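Side-chain contacts in Cg3027-pa (Drosophila melanogaster, PDB 2VHH), which probably hydrolyses N-carbamoyl-beta-alanine and its 2-methyl homologue to the free beta-amino acids, ammonia and carbon dioxide in the last step of pyrimidine degradation: residues A279-T284 and W355-T360; K228-I233 and M244-N249. All blocks are in the same frame, centred on the assembly; numbering follows the deposited sequence.

Interaction 1: A279-T284 and W355-T360; sequences ANSYFT and WGFRMT
R358 and F357 meet the C-terminal end of helix 266-280 at two successive backbone carbonyls. NH1 of R358 lies 2.6 Å from N280 O, which sits at the edge of the guanidinium and in its plane; the N-H···O angle of 116° marks the hydrogen bond as weak. Bends at chi2 (-76°) and chi3 (-70°) fold the arginine chain so that its end approaches the helix although its CB does not point there. F357 comes alongside, obliquely: its CD1 is 3.7 Å from A279 O and 4.2 Å from S281 OG. Over the centre of one face of the ring stands W355 CB, 3.9 Å above the plane.

The carbonyls are presented by a Schellman motif, in which S281, with positive phi, is the first residue to leave helical geometry. A positive guanidinium here would be expected to suit the partial negative charge of the helix terminus. The N280 amide turns the other way, ND2 bonding A276 O, while its CB lies 3.4 Å above one face of the Y282 ring. On the far segment, T360 OG1 donates to G356 O (2.9 Å).

H238 of a second subunit meets the F357 ring, placing the contact at an interface. Within the chain, S281 packs on V351 and K352 of helix 347-355, N280 on W243 and M244 of helix 240-248, and the chain then enters strand 283-295.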
# COMPACT_ATOMS: atom_id res chain seq x y z
N ALA C 279 -5.38 -31.52 -1.24
CA ALA C 279 -5.37 -30.07 -1.06
C ALA C 279 -6.05 -29.35 -2.22
O ALA C 279 -6.79 -28.39 -2.02
CB ALA C 279 -3.94 -29.57 -0.86
N ASN C 280 -5.80 -29.84 -3.44
CA ASN C 280 -6.24 -29.16 -4.64
C ASN C 280 -7.47 -29.76 -5.29
O ASN C 280 -7.91 -29.28 -6.33
CB ASN C 280 -5.12 -29.14 -5.65
CG ASN C 280 -3.95 -28.33 -5.16
OD1 ASN C 280 -3.98 -27.10 -5.19
ND2 ASN C 280 -2.91 -29.02 -4.71
N SER C 281 -8.01 -30.80 -4.66
CA SER C 281 -9.21 -31.47 -5.12
C SER C 281 -9.19 -31.81 -6.62
O SER C 281 -10.11 -31.48 -7.38
CB SER C 281 -10.46 -30.73 -4.66
OG SER C 281 -10.55 -30.89 -3.25
N TYR C 282 -8.11 -32.45 -7.04
CA TYR C 282 -8.01 -33.00 -8.37
C TYR C 282 -7.33 -34.36 -8.31
O TYR C 282 -6.94 -34.80 -7.23
CB TYR C 282 -7.28 -32.04 -9.34
CG TYR C 282 -5.89 -31.57 -8.95
CD1 TYR C 282 -5.46 -30.28 -9.29
CD2 TYR C 282 -5.00 -32.38 -8.24
CE1 TYR C 282 -4.19 -29.82 -8.95
CE2 TYR C 282 -3.74 -31.92 -7.88
CZ TYR C 282 -3.34 -30.64 -8.24
OH TYR C 282 -2.08 -30.18 -7.90
N PHE C 283 -7.19 -35.01 -9.46
CA PHE C 283 -6.52 -36.30 -9.55
C PHE C 283 -5.03 -36.13 -9.74
O PHE C 283 -4.59 -35.21 -10.40
CB PHE C 283 -7.10 -37.13 -10.68
CG PHE C 283 -8.47 -37.67 -10.40
CD1 PHE C 283 -9.61 -36.97 -10.78
CD2 PHE C 283 -8.63 -38.89 -9.75
CE1 PHE C 283 -10.88 -37.48 -10.51
CE2 PHE C 283 -9.90 -39.41 -9.49
CZ PHE C 283 -11.02 -38.70 -9.87
N THR C 284 -4.28 -37.05 -9.17
CA THR C 284 -2.83 -36.99 -9.17
C THR C 284 -2.29 -38.32 -9.72
O THR C 284 -2.77 -39.39 -9.33
CB THR C 284 -2.38 -36.70 -7.73
OG1 THR C 284 -1.94 -35.34 -7.63
CG2 THR C 284 -1.28 -37.63 -7.29
N TRP C 355 -15.90 -30.24 0.72
CA TRP C 355 -14.82 -29.91 1.65
C TRP C 355 -14.52 -28.41 1.76
O TRP C 355 -14.13 -27.92 2.82
CB TRP C 355 -13.56 -30.71 1.34
CG TRP C 355 -13.51 -32.08 2.01
CD1 TRP C 355 -14.21 -32.49 3.12
CD2 TRP C 355 -12.68 -33.19 1.63
NE1 TRP C 355 -13.88 -33.78 3.44
CE2 TRP C 355 -12.95 -34.23 2.55
CE3 TRP C 355 -11.75 -33.40 0.61
CZ2 TRP C 355 -12.31 -35.48 2.46
CZ3 TRP C 355 -11.12 -34.65 0.52
CH2 TRP C 355 -11.40 -35.66 1.45
N GLY C 356 -14.70 -27.68 0.66
CA GLY C 356 -14.58 -26.24 0.66
C GLY C 356 -13.16 -25.70 0.75
O GLY C 356 -12.95 -24.62 1.27
N PHE C 357 -12.20 -26.45 0.23
CA PHE C 357 -10.81 -26.02 0.28
C PHE C 357 -10.52 -24.78 -0.57
O PHE C 357 -9.77 -23.90 -0.16
CB PHE C 357 -9.86 -27.15 -0.11
CG PHE C 357 -9.82 -28.30 0.87
CD1 PHE C 357 -9.28 -29.51 0.48
CD2 PHE C 357 -10.31 -28.17 2.16
CE1 PHE C 357 -9.23 -30.58 1.38
CE2 PHE C 357 -10.28 -29.23 3.05
CZ PHE C 357 -9.73 -30.44 2.66
N ARG C 358 -11.12 -24.71 -1.75
CA ARG C 358 -10.87 -23.59 -2.64
C ARG C 358 -11.64 -22.36 -2.15
O ARG C 358 -11.16 -21.24 -2.27
CB ARG C 358 -11.20 -23.97 -4.08
CG ARG C 358 -10.78 -25.41 -4.44
CD ARG C 358 -9.27 -25.55 -4.66
NE ARG C 358 -8.89 -24.86 -5.88
CZ ARG C 358 -8.48 -25.46 -6.99
NH1 ARG C 358 -8.32 -26.77 -7.04
NH2 ARG C 358 -8.20 -24.72 -8.05
N MET C 359 -12.81 -22.62 -1.57
CA MET C 359 -13.63 -21.60 -0.93
C MET C 359 -12.81 -20.85 0.12
O MET C 359 -12.91 -19.63 0.24
CB MET C 359 -14.84 -22.30 -0.29
CG MET C 359 -16.09 -21.46 -0.02
SD MET C 359 -17.09 -22.15 1.37
CE MET C 359 -17.67 -23.72 0.66
N THR C 360 -11.96 -21.58 0.85
CA THR C 360 -11.28 -21.05 2.04
C THR C 360 -9.76 -20.83 1.91
O THR C 360 -9.08 -20.69 2.92
CB THR C 360 -11.47 -21.98 3.25
OG1 THR C 360 -10.98 -23.27 2.92
CG2 THR C 360 -12.91 -22.09 3.64

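Interaction 2: K228-I233 and M244-N249; sequences KLAVNI and MMFGLN
The ring of F246 reaches from its helix to A230, V231 and N232, meeting all three obliquely, and H219 adds an edge-to-face ring contact from outside the two segments. A230 CB lies 3.7 Å from F246 CD2, in the half of the ring next to CG. At the far end V231 is represented by its carbonyl, since its CB points away from the helix: V231 O lies 3.3 Å from F246 CZ. Beside these, N232 CB is 3.8 Å from F246 CE1. The amide and ring planes are 48° apart and the two side chains cross at about a right angle, so the amide is not stacked on the phenyl group.

With CG of F246 beside its own backbone N (chi1 -68°), the ring is carried from the helix towards the strand; the closest CA pair, A230 and F246, is 6.6 Å apart. Strand 227-231 is in turn fixed by backbone bonds from A230 to I253 and F255. The contact thus ties the first strand of a beta-alpha-beta unit to the helix that leads over to strand 253-258.

No hydrogen bond spans the two segments. The backbone O of N232 accepts from N256 ND2, and its side-chain ND2 bonds weakly to G236 O. The evidence points to a buried van der Waals contact of the phenyl ring with a methyl, a backbone carbonyl and N232 CB.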
# COMPACT_ATOMS: atom_id res chain seq x y z
N LYS C 228 -9.06 -31.50 -18.30
CA LYS C 228 -8.00 -30.51 -18.19
C LYS C 228 -6.81 -31.14 -17.48
O LYS C 228 -6.88 -31.52 -16.31
CB LYS C 228 -8.48 -29.26 -17.45
CG LYS C 228 -9.73 -28.61 -18.01
CD LYS C 228 -9.94 -27.21 -17.43
CE LYS C 228 -11.37 -26.69 -17.63
NZ LYS C 228 -11.47 -25.23 -17.28
N LEU C 229 -5.71 -31.28 -18.22
CA LEU C 229 -4.57 -32.05 -17.76
C LEU C 229 -3.38 -31.13 -17.52
O LEU C 229 -3.20 -30.13 -18.22
CB LEU C 229 -4.21 -33.15 -18.77
CG LEU C 229 -5.35 -33.93 -19.45
CD1 LEU C 229 -4.79 -35.02 -20.34
CD2 LEU C 229 -6.35 -34.53 -18.44
N ALA C 230 -2.57 -31.47 -16.51
CA ALA C 230 -1.36 -30.72 -16.22
C ALA C 230 -0.25 -31.70 -15.93
O ALA C 230 -0.50 -32.89 -15.71
CB ALA C 230 -1.57 -29.77 -15.05
N VAL C 231 0.99 -31.20 -15.95
CA VAL C 231 2.15 -32.02 -15.68
C VAL C 231 3.05 -31.30 -14.68
O VAL C 231 3.58 -30.22 -14.96
CB VAL C 231 2.97 -32.36 -16.95
CG1 VAL C 231 3.89 -33.54 -16.68
CG2 VAL C 231 2.08 -32.69 -18.11
N ASN C 232 3.19 -31.91 -13.51
CA ASN C 232 4.15 -31.48 -12.50
C ASN C 232 5.36 -32.39 -12.66
O ASN C 232 5.26 -33.59 -12.44
CB ASN C 232 3.52 -31.64 -11.10
CG ASN C 232 4.41 -31.11 -9.97
OD1 ASN C 232 5.58 -30.79 -10.16
ND2 ASN C 232 3.83 -31.02 -8.77
N ILE C 233 6.49 -31.83 -13.07
CA ILE C 233 7.63 -32.67 -13.40
C ILE C 233 8.58 -32.94 -12.23
O ILE C 233 9.16 -32.02 -11.66
CB ILE C 233 8.41 -32.17 -14.64
CG1 ILE C 233 7.45 -31.73 -15.75
CG2 ILE C 233 9.30 -33.27 -15.17
CD1 ILE C 233 8.12 -31.07 -16.94
N MET C 244 -0.30 -26.39 -6.29
CA MET C 244 -1.41 -25.47 -6.07
C MET C 244 -1.73 -24.61 -7.29
O MET C 244 -2.88 -24.35 -7.59
CB MET C 244 -1.13 -24.59 -4.86
CG MET C 244 -2.32 -23.81 -4.37
SD MET C 244 -1.85 -22.73 -3.02
CE MET C 244 -3.25 -21.62 -2.93
N MET C 245 -0.68 -24.19 -8.00
CA MET C 245 -0.84 -23.29 -9.11
C MET C 245 -1.51 -23.99 -10.30
O MET C 245 -2.34 -23.41 -10.98
CB MET C 245 0.50 -22.66 -9.47
CG MET C 245 0.38 -21.42 -10.34
SD MET C 245 -0.70 -20.16 -9.66
CE MET C 245 -1.43 -19.47 -11.16
N PHE C 246 -1.18 -25.26 -10.53
CA PHE C 246 -1.90 -26.05 -11.52
C PHE C 246 -3.37 -26.14 -11.16
O PHE C 246 -4.22 -26.10 -12.05
CB PHE C 246 -1.32 -27.45 -11.64
CG PHE C 246 0.05 -27.49 -12.24
CD1 PHE C 246 1.10 -28.08 -11.55
CD2 PHE C 246 0.29 -26.94 -13.50
CE1 PHE C 246 2.36 -28.13 -12.09
CE2 PHE C 246 1.55 -26.98 -14.05
CZ PHE C 246 2.60 -27.57 -13.35
N GLY C 247 -3.66 -26.26 -9.86
CA GLY C 247 -5.04 -26.28 -9.37
C GLY C 247 -5.75 -24.97 -9.62
O GLY C 247 -6.89 -24.95 -10.08
N LEU C 248 -5.09 -23.86 -9.33
CA LEU C 248 -5.66 -22.54 -9.57
C LEU C 248 -5.96 -22.31 -11.04
O LEU C 248 -6.86 -21.54 -11.39
CB LEU C 248 -4.74 -21.45 -9.02
CG LEU C 248 -4.57 -21.37 -7.51
CD1 LEU C 248 -3.85 -20.08 -7.12
CD2 LEU C 248 -5.90 -21.46 -6.78
N ASN C 249 -5.20 -22.97 -11.90
CA ASN C 249 -5.42 -22.92 -13.34
C ASN C 249 -6.48 -23.90 -13.84
O ASN C 249 -6.75 -23.95 -15.04
CB ASN C 249 -4.11 -23.13 -14.10
CG ASN C 249 -3.23 -21.91 -14.09
OD1 ASN C 249 -3.71 -20.79 -14.13
ND2 ASN C 249 -1.93 -22.12 -14.05

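How the interactions relate
Interaction 2 closes along the chain before interaction 1 opens, and their centres lie 12 Å apart on the same side of the chain's centre. Both reach one mixed sheet, in which strands 227-231, 253-258 and 283-295 run parallel side by side. Helix 240-248 is the bridge: one side packs on strand 227-231, while R358 NH2 comes close to G247 O, a weak hydrogen bond whose short distance is doubtful, and Y282 CE1 rests 3.7 Å from G247 CA. Each interaction also touches a second subunit. The buried sheet-helix layer of the carbon-nitrogen hydrolase fold is therefore continuous with surfaces used in the octameric assembly.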